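PDB 3SDO: nitrilotriacetate monooxygenase from Burkholderia pseudomallei, which probably acts as an FMN-dependent monooxygenase of the NtaA/SnaA/DszA family. Local coordinates for residues R247-Y250 with R251-A255; E156-D159 with V160-L164; Y103-P106 with Y107-A110. One frame throughout, in Å; residues are numbered along the deposited sequence.

Contact 1 of 3, residues R247-Y250 with R251-A255; sequences RVFY and RRVKA
Over one face of the F249 ring sits the CG2 methyl of V253, one helical turn further on, in a CH-pi contact: CG2 lies 3.8 Å from the ring centroid of F249, 16° off the normal, and leans toward CZ. The Y250 ring receives K254 in a like manner. Here CE of K254 stands over one face, 4.0 Å from the centroid of the Y250 ring, while the backbone N of R251 lies at the ring's edge. A bend in the lysine chain, chi2 -84°, folds CE back onto the tyrosine. The polar ends then leave in company: Y250 OH bonds to D392, and NZ of K254 forms a salt bridge with the same carboxylate and reaches the carbonyls of V267 and P264.

Both pairs belong to helix 243-259, the crossover helix of a beta-alpha-beta unit in the luciferase-like TIM barrel, running between strands 235-238 and 268-277. F249 and V253 press on V236 of the first strand; Y250 and V253 press on V269 of the second. On a more exposed flank V248 spreads its methyls, CG1 meeting CD of R252 at 3.6 Å and CG2 approaching NH2 of R251. R252 carries its guanidinium on to a salt bridge with D223. Beneath the side chains, four i to i+4 bonds continue the helix, from R251 N to R247 O at 3.1 Å through to K254 N to Y250 O.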
ATOM      1  N   ARG A 247     -16.558  27.362 -10.180  1.00 24.22           N
ATOM      2  CA  ARG A 247     -17.191  27.434 -11.472  1.00 24.59           C
ATOM      3  C   ARG A 247     -16.164  27.723 -12.574  1.00 24.18           C
ATOM      4  O   ARG A 247     -16.226  27.155 -13.661  1.00 22.43           O
ATOM      5  CB  ARG A 247     -18.243  28.513 -11.425  1.00 25.61           C
ATOM      6  CG  ARG A 247     -18.995  28.678 -12.668  1.00 29.54           C
ATOM      7  CD  ARG A 247     -20.073  29.711 -12.434  1.00 35.22           C
ATOM      8  NE  ARG A 247     -21.329  29.250 -12.964  1.00 39.70           N
ATOM      9  CZ  ARG A 247     -22.459  29.942 -12.906  1.00 42.06           C
ATOM     10  NH1 ARG A 247     -22.487  31.151 -12.328  1.00 44.15           N
ATOM     11  NH2 ARG A 247     -23.555  29.420 -13.438  1.00 41.51           N
ATOM     12  N   VAL A 248     -15.214  28.608 -12.295  1.00 23.92           N
ATOM     13  CA  VAL A 248     -14.140  28.882 -13.265  1.00 24.15           C
ATOM     14  C   VAL A 248     -13.292  27.633 -13.453  1.00 23.30           C
ATOM     15  O   VAL A 248     -13.005  27.254 -14.574  1.00 22.98           O
ATOM     16  CB  VAL A 248     -13.250  30.070 -12.850  1.00 24.34           C
ATOM     17  CG1 VAL A 248     -12.007  30.159 -13.762  1.00 24.92           C
ATOM     18  CG2 VAL A 248     -14.076  31.388 -12.879  1.00 26.42           C
ATOM     19  N   PHE A 249     -12.940  26.972 -12.353  1.00 23.13           N
ATOM     20  CA  PHE A 249     -12.156  25.760 -12.409  1.00 22.68           C
ATOM     21  C   PHE A 249     -12.863  24.695 -13.233  1.00 22.46           C
ATOM     22  O   PHE A 249     -12.253  24.090 -14.116  1.00 21.28           O
ATOM     23  CB  PHE A 249     -11.863  25.261 -11.006  1.00 22.44           C
ATOM     24  CG  PHE A 249     -10.988  24.054 -10.965  1.00 22.70           C
ATOM     25  CD1 PHE A 249      -9.640  24.153 -11.277  1.00 23.70           C
ATOM     26  CD2 PHE A 249     -11.501  22.819 -10.614  1.00 21.32           C
ATOM     27  CE1 PHE A 249      -8.820  23.043 -11.229  1.00 23.46           C
ATOM     28  CE2 PHE A 249     -10.683  21.707 -10.573  1.00 20.76           C
ATOM     29  CZ  PHE A 249      -9.345  21.821 -10.882  1.00 22.97           C
ATOM     30  N   TYR A 250     -14.158  24.504 -12.964  1.00 22.01           N
ATOM     31  CA  TYR A 250     -14.960  23.522 -13.688  1.00 21.59           C
ATOM     32  C   TYR A 250     -14.879  23.780 -15.195  1.00 22.05           C
ATOM     33  O   TYR A 250     -14.617  22.861 -15.960  1.00 21.46           O
ATOM     34  CB  TYR A 250     -16.414  23.567 -13.185  1.00 21.84           C
ATOM     35  CG  TYR A 250     -17.365  22.528 -13.759  1.00 21.25           C
ATOM     36  CD1 TYR A 250     -18.005  22.733 -14.975  1.00 21.22           C
ATOM     37  CD2 TYR A 250     -17.706  21.404 -13.029  1.00 20.46           C
ATOM     38  CE1 TYR A 250     -18.908  21.787 -15.493  1.00 22.61           C
ATOM     39  CE2 TYR A 250     -18.614  20.467 -13.522  1.00 22.82           C
ATOM     40  CZ  TYR A 250     -19.213  20.660 -14.752  1.00 21.29           C
ATOM     41  OH  TYR A 250     -20.096  19.713 -15.236  1.00 21.79           O
ATOM     42  N   ARG A 251     -15.089  25.034 -15.605  1.00 22.93           N
ATOM     43  CA  ARG A 251     -15.082  25.430 -17.022  1.00 23.66           C
ATOM     44  C   ARG A 251     -13.730  25.222 -17.683  1.00 22.99           C
ATOM     45  O   ARG A 251     -13.666  24.758 -18.815  1.00 22.48           O
ATOM     46  CB  ARG A 251     -15.527  26.902 -17.192  1.00 25.37           C
ATOM     47  CG  ARG A 251     -17.014  27.132 -16.894  1.00 29.95           C
ATOM     48  CD  ARG A 251     -17.589  28.419 -17.502  1.00 37.10           C
ATOM     49  NE  ARG A 251     -17.205  29.613 -16.753  1.00 41.54           N
ATOM     50  CZ  ARG A 251     -16.181  30.420 -17.050  1.00 44.89           C
ATOM     51  NH1 ARG A 251     -15.387  30.188 -18.104  1.00 47.74           N
ATOM     52  NH2 ARG A 251     -15.947  31.475 -16.279  1.00 43.82           N
ATOM     53  N   ARG A 252     -12.654  25.538 -16.968  1.00 22.55           N
ATOM     54  CA  ARG A 252     -11.297  25.365 -17.505  1.00 22.98           C
ATOM     55  C   ARG A 252     -10.922  23.898 -17.694  1.00 22.36           C
ATOM     56  O   ARG A 252     -10.319  23.537 -18.715  1.00 22.68           O
ATOM     57  CB  ARG A 252     -10.271  26.068 -16.602  1.00 22.86           C
ATOM     58  CG  ARG A 252     -10.468  27.564 -16.517  1.00 23.85           C
ATOM     59  CD  ARG A 252      -9.494  28.204 -15.541  1.00 23.46           C
ATOM     60  NE  ARG A 252      -8.124  28.169 -16.041  1.00 25.39           N
ATOM     61  CZ  ARG A 252      -7.048  28.386 -15.288  1.00 29.28           C
ATOM     62  NH1 ARG A 252      -7.175  28.613 -13.979  1.00 28.73           N
ATOM     63  NH2 ARG A 252      -5.835  28.354 -15.837  1.00 29.41           N
ATOM     64  N   VAL A 253     -11.284  23.051 -16.723  1.00 21.47           N
ATOM     65  CA  VAL A 253     -10.963  21.620 -16.793  1.00 20.42           C
ATOM     66  C   VAL A 253     -11.721  20.979 -17.966  1.00 21.13           C
ATOM     67  O   VAL A 253     -11.155  20.217 -18.769  1.00 21.30           O
ATOM     68  CB  VAL A 253     -11.310  20.894 -15.481  1.00 20.72           C
ATOM     69  CG1 VAL A 253     -11.314  19.344 -15.704  1.00 19.17           C
ATOM     70  CG2 VAL A 253     -10.342  21.339 -14.357  1.00 19.71           C
ATOM     71  N   LYS A 254     -12.996  21.309 -18.091  1.00 21.14           N
ATOM     72  CA  LYS A 254     -13.793  20.776 -19.191  1.00 21.53           C
ATOM     73  C   LYS A 254     -13.268  21.240 -20.547  1.00 22.29           C
ATOM     74  O   LYS A 254     -13.160  20.426 -21.476  1.00 22.70           O
ATOM     75  CB  LYS A 254     -15.275  21.129 -19.009  1.00 21.86           C
ATOM     76  CG  LYS A 254     -15.900  20.505 -17.746  1.00 22.32           C
ATOM     77  CD  LYS A 254     -16.385  19.062 -17.893  1.00 23.47           C
ATOM     78  CE  LYS A 254     -17.005  18.606 -16.547  1.00 22.58           C
ATOM     79  NZ  LYS A 254     -17.574  17.252 -16.483  1.00 19.03           N
ATOM     80  N   ALA A 255     -12.927  22.523 -20.687  1.00 22.23           N
ATOM     81  CA  ALA A 255     -12.359  23.015 -21.967  1.00 23.11           C
ATOM     82  C   ALA A 255     -10.999  22.366 -22.240  1.00 22.82           C
ATOM     83  O   ALA A 255     -10.671  22.026 -23.378  1.00 23.35           O
ATOM     84  CB  ALA A 255     -12.236  24.544 -21.967  1.00 23.26           C
TER

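Contact 2 of 3, residues E156-D159 with V160-L164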
ATOM      1  N   GLU A 156       4.826  11.913 -18.373  1.00 23.36           N
ATOM      2  CA  GLU A 156       5.526  10.737 -18.893  1.00 24.10           C
ATOM      3  C   GLU A 156       5.331   9.509 -17.983  1.00 23.50           C
ATOM      4  O   GLU A 156       5.118   8.402 -18.462  1.00 24.13           O
ATOM      5  CB  GLU A 156       7.028  11.003 -19.076  1.00 25.15           C
ATOM      6  CG  GLU A 156       7.721   9.892 -19.857  1.00 26.90           C
ATOM      7  CD  GLU A 156       9.215  10.084 -20.012  1.00 28.38           C
ATOM      8  OE1 GLU A 156       9.688  11.244 -19.939  1.00 28.22           O
ATOM      9  OE2 GLU A 156       9.911   9.061 -20.194  1.00 26.31           O
ATOM     10  N   HIS A 157       5.430   9.729 -16.685  1.00 22.29           N
ATOM     11  CA  HIS A 157       5.233   8.687 -15.668  1.00 22.30           C
ATOM     12  C   HIS A 157       3.853   8.027 -15.830  1.00 21.62           C
ATOM     13  O   HIS A 157       3.724   6.794 -15.832  1.00 21.14           O
ATOM     14  CB  HIS A 157       5.385   9.340 -14.283  1.00 21.92           C
ATOM     15  CG  HIS A 157       5.339   8.395 -13.126  1.00 21.46           C
ATOM     16  ND1 HIS A 157       4.166   7.824 -12.684  1.00 22.94           N
ATOM     17  CD2 HIS A 157       6.310   7.978 -12.272  1.00 19.55           C
ATOM     18  CE1 HIS A 157       4.418   7.083 -11.614  1.00 22.92           C
ATOM     19  NE2 HIS A 157       5.715   7.148 -11.354  1.00 18.29           N
ATOM     20  N   LEU A 158       2.824   8.862 -15.948  1.00 21.10           N
ATOM     21  CA  LEU A 158       1.469   8.378 -16.145  1.00 21.28           C
ATOM     22  C   LEU A 158       1.336   7.587 -17.443  1.00 21.41           C
ATOM     23  O   LEU A 158       0.691   6.533 -17.469  1.00 20.08           O
ATOM     24  CB  LEU A 158       0.496   9.557 -16.146  1.00 21.44           C
ATOM     25  CG  LEU A 158      -0.982   9.242 -16.255  1.00 21.91           C
ATOM     26  CD1 LEU A 158      -1.377   8.151 -15.270  1.00 20.47           C
ATOM     27  CD2 LEU A 158      -1.809  10.497 -15.992  1.00 21.40           C
ATOM     28  N   ASP A 159       1.957   8.097 -18.508  1.00 22.48           N
ATOM     29  CA  ASP A 159       1.918   7.441 -19.823  1.00 23.66           C
ATOM     30  C   ASP A 159       2.540   6.050 -19.723  1.00 22.78           C
ATOM     31  O   ASP A 159       2.035   5.107 -20.328  1.00 22.21           O
ATOM     32  CB  ASP A 159       2.690   8.225 -20.894  1.00 25.03           C
ATOM     33  CG  ASP A 159       1.964   9.469 -21.365  1.00 30.63           C
ATOM     34  OD1 ASP A 159       0.781   9.638 -21.020  1.00 34.06           O
ATOM     35  OD2 ASP A 159       2.599  10.302 -22.074  1.00 34.04           O
ATOM     36  N   VAL A 160       3.624   5.934 -18.956  1.00 21.32           N
ATOM     37  CA  VAL A 160       4.264   4.637 -18.733  1.00 20.24           C
ATOM     38  C   VAL A 160       3.342   3.692 -17.944  1.00 19.57           C
ATOM     39  O   VAL A 160       3.129   2.547 -18.346  1.00 19.19           O
ATOM     40  CB  VAL A 160       5.625   4.788 -18.017  1.00 20.44           C
ATOM     41  CG1 VAL A 160       6.243   3.402 -17.670  1.00 18.40           C
ATOM     42  CG2 VAL A 160       6.604   5.571 -18.911  1.00 21.33           C
ATOM     43  N   VAL A 161       2.784   4.176 -16.839  1.00 18.93           N
ATOM     44  CA  VAL A 161       1.885   3.347 -16.039  1.00 18.26           C
ATOM     45  C   VAL A 161       0.724   2.814 -16.887  1.00 19.09           C
ATOM     46  O   VAL A 161       0.495   1.599 -16.933  1.00 19.09           O
ATOM     47  CB  VAL A 161       1.387   4.077 -14.798  1.00 17.87           C
ATOM     48  CG1 VAL A 161       0.293   3.248 -14.045  1.00 16.62           C
ATOM     49  CG2 VAL A 161       2.553   4.317 -13.881  1.00 16.46           C
ATOM     50  N   GLN A 162       0.037   3.708 -17.593  1.00 18.81           N
ATOM     51  CA  GLN A 162      -1.088   3.317 -18.412  1.00 19.54           C
ATOM     52  C   GLN A 162      -0.692   2.370 -19.558  1.00 20.12           C
ATOM     53  O   GLN A 162      -1.422   1.434 -19.856  1.00 20.49           O
ATOM     54  CB  GLN A 162      -1.837   4.559 -18.926  1.00 19.68           C
ATOM     55  CG  GLN A 162      -2.623   5.254 -17.823  1.00 19.70           C
ATOM     56  CD  GLN A 162      -3.401   6.443 -18.334  1.00 21.29           C
ATOM     57  OE1 GLN A 162      -2.936   7.144 -19.218  1.00 19.33           O
ATOM     58  NE2 GLN A 162      -4.585   6.673 -17.784  1.00 16.89           N
ATOM     59  N   GLY A 163       0.453   2.615 -20.201  1.00 21.03           N
ATOM     60  CA  GLY A 163       1.011   1.673 -21.153  1.00 20.84           C
ATOM     61  C   GLY A 163       1.231   0.287 -20.565  1.00 20.80           C
ATOM     62  O   GLY A 163       0.871  -0.734 -21.170  1.00 20.60           O
ATOM     63  N   LEU A 164       1.819   0.235 -19.376  1.00 20.82           N
ATOM     64  CA  LEU A 164       2.029  -1.062 -18.687  1.00 20.63           C
ATOM     65  C   LEU A 164       0.723  -1.767 -18.373  1.00 20.54           C
ATOM     66  O   LEU A 164       0.629  -3.005 -18.461  1.00 20.97           O
ATOM     67  CB  LEU A 164       2.831  -0.879 -17.397  1.00 20.00           C
ATOM     68  CG  LEU A 164       4.296  -0.497 -17.573  1.00 19.29           C
ATOM     69  CD1 LEU A 164       4.869  -0.043 -16.238  1.00 19.05           C
ATOM     70  CD2 LEU A 164       5.120  -1.658 -18.129  1.00 19.27           C
TER
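V160, touching E156 one turn back, opens the second half of this helical stretch by donating its backbone N to E156 O at 2.9 Å, and its CG2 methyl rests 3.2 Å from that same carbonyl oxygen, E156 O. The E156 carboxylate has its own partners, bonding to H193 and to the backbone N of F197 and F198. V161 follows, its N bonded to H157 O at 3.0 Å. With CG1 anti to the backbone N (chi1 173°), the valine is left with CG2 beside that N, and this methyl meets the imidazole of H157 obliquely, 4.0 Å from both ND1 and CE1 of H157. The touch is a slight van der Waals one; what fixes the imidazole is the bond from H157 NE2 to S104 OG, helped by the ring of F198, steeply inclined to it, and that of W126, which meets it more obliquely.

This is the later part of helix 150-165, which lies against the curved parallel sheet of the TIM barrel on one side and helix 106-119 on another. L158 and V161 lean on W126 of strand 124-129, L158 also on I216 of strand 215-218, while V160 packs on P106.

Q162 comes next, its N making the straightest bond of the four, 176° at the hydrogen, to L158 O. Its side chain runs extended past CG, and the amide carbon CD lies 4.0 Å from CD1 of L158, so that the leucine branch crosses the amide at a slant. G163 then gives its N to D159 O at 3.0 Å. L164 closes the segment, bonding its N back to V160 O.

Contact 3 of 3, residues Y103-P106 with Y107-A110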
ATOM      1  N   TYR A 103       8.504  10.290  -6.884  1.00 26.63           N
ATOM      2  CA  TYR A 103       9.180   9.452  -5.899  1.00 26.46           C
ATOM      3  C   TYR A 103       8.703   8.000  -5.914  1.00 26.38           C
ATOM      4  O   TYR A 103       8.717   7.333  -4.898  1.00 24.98           O
ATOM      5  CB  TYR A 103       9.027  10.087  -4.513  1.00 26.70           C
ATOM      6  CG  TYR A 103       9.498  11.529  -4.492  1.00 27.25           C
ATOM      7  CD1 TYR A 103      10.788  11.857  -4.872  1.00 28.00           C
ATOM      8  CD2 TYR A 103       8.627  12.567  -4.167  1.00 28.86           C
ATOM      9  CE1 TYR A 103      11.228  13.184  -4.873  1.00 29.47           C
ATOM     10  CE2 TYR A 103       9.062  13.897  -4.151  1.00 29.30           C
ATOM     11  CZ  TYR A 103      10.360  14.192  -4.515  1.00 30.22           C
ATOM     12  OH  TYR A 103      10.783  15.502  -4.515  1.00 31.66           O
ATOM     13  N   SER A 104       8.316   7.533  -7.098  1.00 27.19           N
ATOM     14  CA  SER A 104       7.857   6.163  -7.308  1.00 27.66           C
ATOM     15  C   SER A 104       8.330   5.712  -8.672  1.00 27.65           C
ATOM     16  O   SER A 104       8.391   6.510  -9.625  1.00 28.45           O
ATOM     17  CB  SER A 104       6.357   6.124  -7.318  1.00 28.03           C
ATOM     18  OG  SER A 104       5.907   6.732  -8.533  1.00 30.03           O
ATOM     19  N   GLU A 105       8.687   4.445  -8.777  1.00 26.40           N
ATOM     20  CA  GLU A 105       9.027   3.877 -10.086  1.00 26.04           C
ATOM     21  C   GLU A 105       7.730   3.510 -10.806  1.00 23.99           C
ATOM     22  O   GLU A 105       6.894   2.809 -10.234  1.00 22.00           O
ATOM     23  CB  GLU A 105       9.915   2.642  -9.930  1.00 26.32           C
ATOM     24  CG  GLU A 105      11.350   2.951  -9.592  1.00 30.78           C
ATOM     25  CD  GLU A 105      12.209   3.396 -10.813  1.00 37.02           C
ATOM     26  OE1 GLU A 105      11.784   3.249 -11.989  1.00 40.66           O
ATOM     27  OE2 GLU A 105      13.340   3.875 -10.583  1.00 40.52           O
ATOM     28  N   PRO A 106       7.565   3.951 -12.067  1.00 22.82           N
ATOM     29  CA  PRO A 106       6.310   3.632 -12.760  1.00 22.15           C
ATOM     30  C   PRO A 106       5.973   2.130 -12.800  1.00 20.89           C
ATOM     31  O   PRO A 106       4.806   1.774 -12.694  1.00 19.12           O
ATOM     32  CB  PRO A 106       6.531   4.164 -14.186  1.00 22.90           C
ATOM     33  CG  PRO A 106       7.953   4.540 -14.275  1.00 24.10           C
ATOM     34  CD  PRO A 106       8.477   4.747 -12.906  1.00 23.54           C
ATOM     35  N   TYR A 107       6.975   1.265 -12.932  1.00 19.44           N
ATOM     36  CA  TYR A 107       6.690  -0.177 -12.935  1.00 19.23           C
ATOM     37  C   TYR A 107       6.077  -0.625 -11.607  1.00 18.38           C
ATOM     38  O   TYR A 107       5.130  -1.426 -11.592  1.00 17.81           O
ATOM     39  CB  TYR A 107       7.937  -1.007 -13.293  1.00 19.65           C
ATOM     40  CG  TYR A 107       7.623  -2.419 -13.790  1.00 19.30           C
ATOM     41  CD1 TYR A 107       7.266  -2.657 -15.122  1.00 20.83           C
ATOM     42  CD2 TYR A 107       7.673  -3.510 -12.925  1.00 20.42           C
ATOM     43  CE1 TYR A 107       7.000  -3.958 -15.587  1.00 19.32           C
ATOM     44  CE2 TYR A 107       7.387  -4.804 -13.369  1.00 20.76           C
ATOM     45  CZ  TYR A 107       7.056  -5.020 -14.701  1.00 22.05           C
ATOM     46  OH  TYR A 107       6.777  -6.299 -15.130  1.00 20.67           O
ATOM     47  N   ASN A 108       6.586  -0.095 -10.498  1.00 17.78           N
ATOM     48  CA  ASN A 108       6.048  -0.428  -9.178  1.00 17.66           C
ATOM     49  C   ASN A 108       4.644   0.152  -8.967  1.00 17.55           C
ATOM     50  O   ASN A 108       3.785  -0.501  -8.390  1.00 17.53           O
ATOM     51  CB  ASN A 108       6.980   0.075  -8.047  1.00 17.59           C
ATOM     52  CG  ASN A 108       8.289  -0.696  -7.979  1.00 19.68           C
ATOM     53  OD1 ASN A 108       8.344  -1.864  -8.369  1.00 19.21           O
ATOM     54  ND2 ASN A 108       9.355  -0.044  -7.491  1.00 17.83           N
ATOM     55  N   VAL A 109       4.436   1.399  -9.385  1.00 17.17           N
ATOM     56  CA  VAL A 109       3.118   2.016  -9.306  1.00 16.69           C
ATOM     57  C   VAL A 109       2.101   1.205 -10.085  1.00 16.87           C
ATOM     58  O   VAL A 109       1.018   0.879  -9.583  1.00 16.81           O
ATOM     59  CB  VAL A 109       3.158   3.480  -9.809  1.00 16.91           C
ATOM     60  CG1 VAL A 109       1.721   4.073  -9.892  1.00 14.39           C
ATOM     61  CG2 VAL A 109       4.054   4.322  -8.868  1.00 17.60           C
ATOM     62  N   ALA A 110       2.451   0.862 -11.309  1.00 17.07           N
ATOM     63  CA  ALA A 110       1.564   0.078 -12.144  1.00 17.40           C
ATOM     64  C   ALA A 110       1.168  -1.253 -11.473  1.00 17.58           C
ATOM     65  O   ALA A 110      -0.031  -1.603 -11.435  1.00 18.14           O
ATOM     66  CB  ALA A 110       2.199  -0.140 -13.522  1.00 17.53           C
TER
HETATM   67  O   HOH W   1       9.848   1.773 -13.516  1.00 10.32           O
HETATM   68  O   HOH W   2       8.944   2.595  -6.708  1.00 23.26           O
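From E105, the N-cap residue of helix 106-119, the side chain sets off beside the first turn. Its CB lies 3.7 Å from ND2 of N108, the closest approach of these two side chains. CG comes next, placed beside the backbone N (chi1 -76°) and still 4.2 Å from N108 ND2. A bend at chi2, -79°, then carries the chain away from the amide, and the carboxylate ends with its plane at 81° to that of the asparagine. At the tip OE1 accepts a hydrogen bond from a water at 2.9 Å, and this water in turn accepts one from Y107 N. The carboxylate therefore serves a first-turn N-H through an intermediary.

A second water links the pair by another route, accepting from both E105 N and N108 ND2. The carbonyl of E105 is used as well: V109 N donates to E105 O at 3.0 Å, the first i to i+4 bond of this turn, and A110 N follows with P106 O. P106, which as a proline has no N-H to offer, occupies the first helical position. On the inner side S104 approaches V109 closely: its OG, bonded to S100 O, lies 3.1 Å from CG2 of V109, and the carbon pair S104 CB to V109 CG2, at 3.3 Å, is tight.

N108 also faces the second subunit, where its OD1 bonds to Y140 and its ND2 to the carbonyl of Y103; E105 packs there on E105 of that subunit. With the helix N-terminus beside it and the Y107 N-H reached through water, the E105 carboxylate is probably stabilised in its charged form.

Contacts 2 and 3 are buried neighbours, their centres about 9 Å apart, joining helix 150-165 to the start of helix 106-119; contact 1 is a surface contact on helix 243-259, about 25 Å from contact 2 and 30 Å from contact 3, centre to centre. All three belong to the same TIM-barrel fold. Contacts 1 and 2 each lie within a single helix, but the first sets aromatic faces against aliphatic groups and sends charged ends to outside partners, whereas the second sets aliphatic branches against an imidazole and an amide. Contact 3, at a helix start and the subunit interface, relies on waters and amide bonding instead. Only contact 3 involves the second subunit.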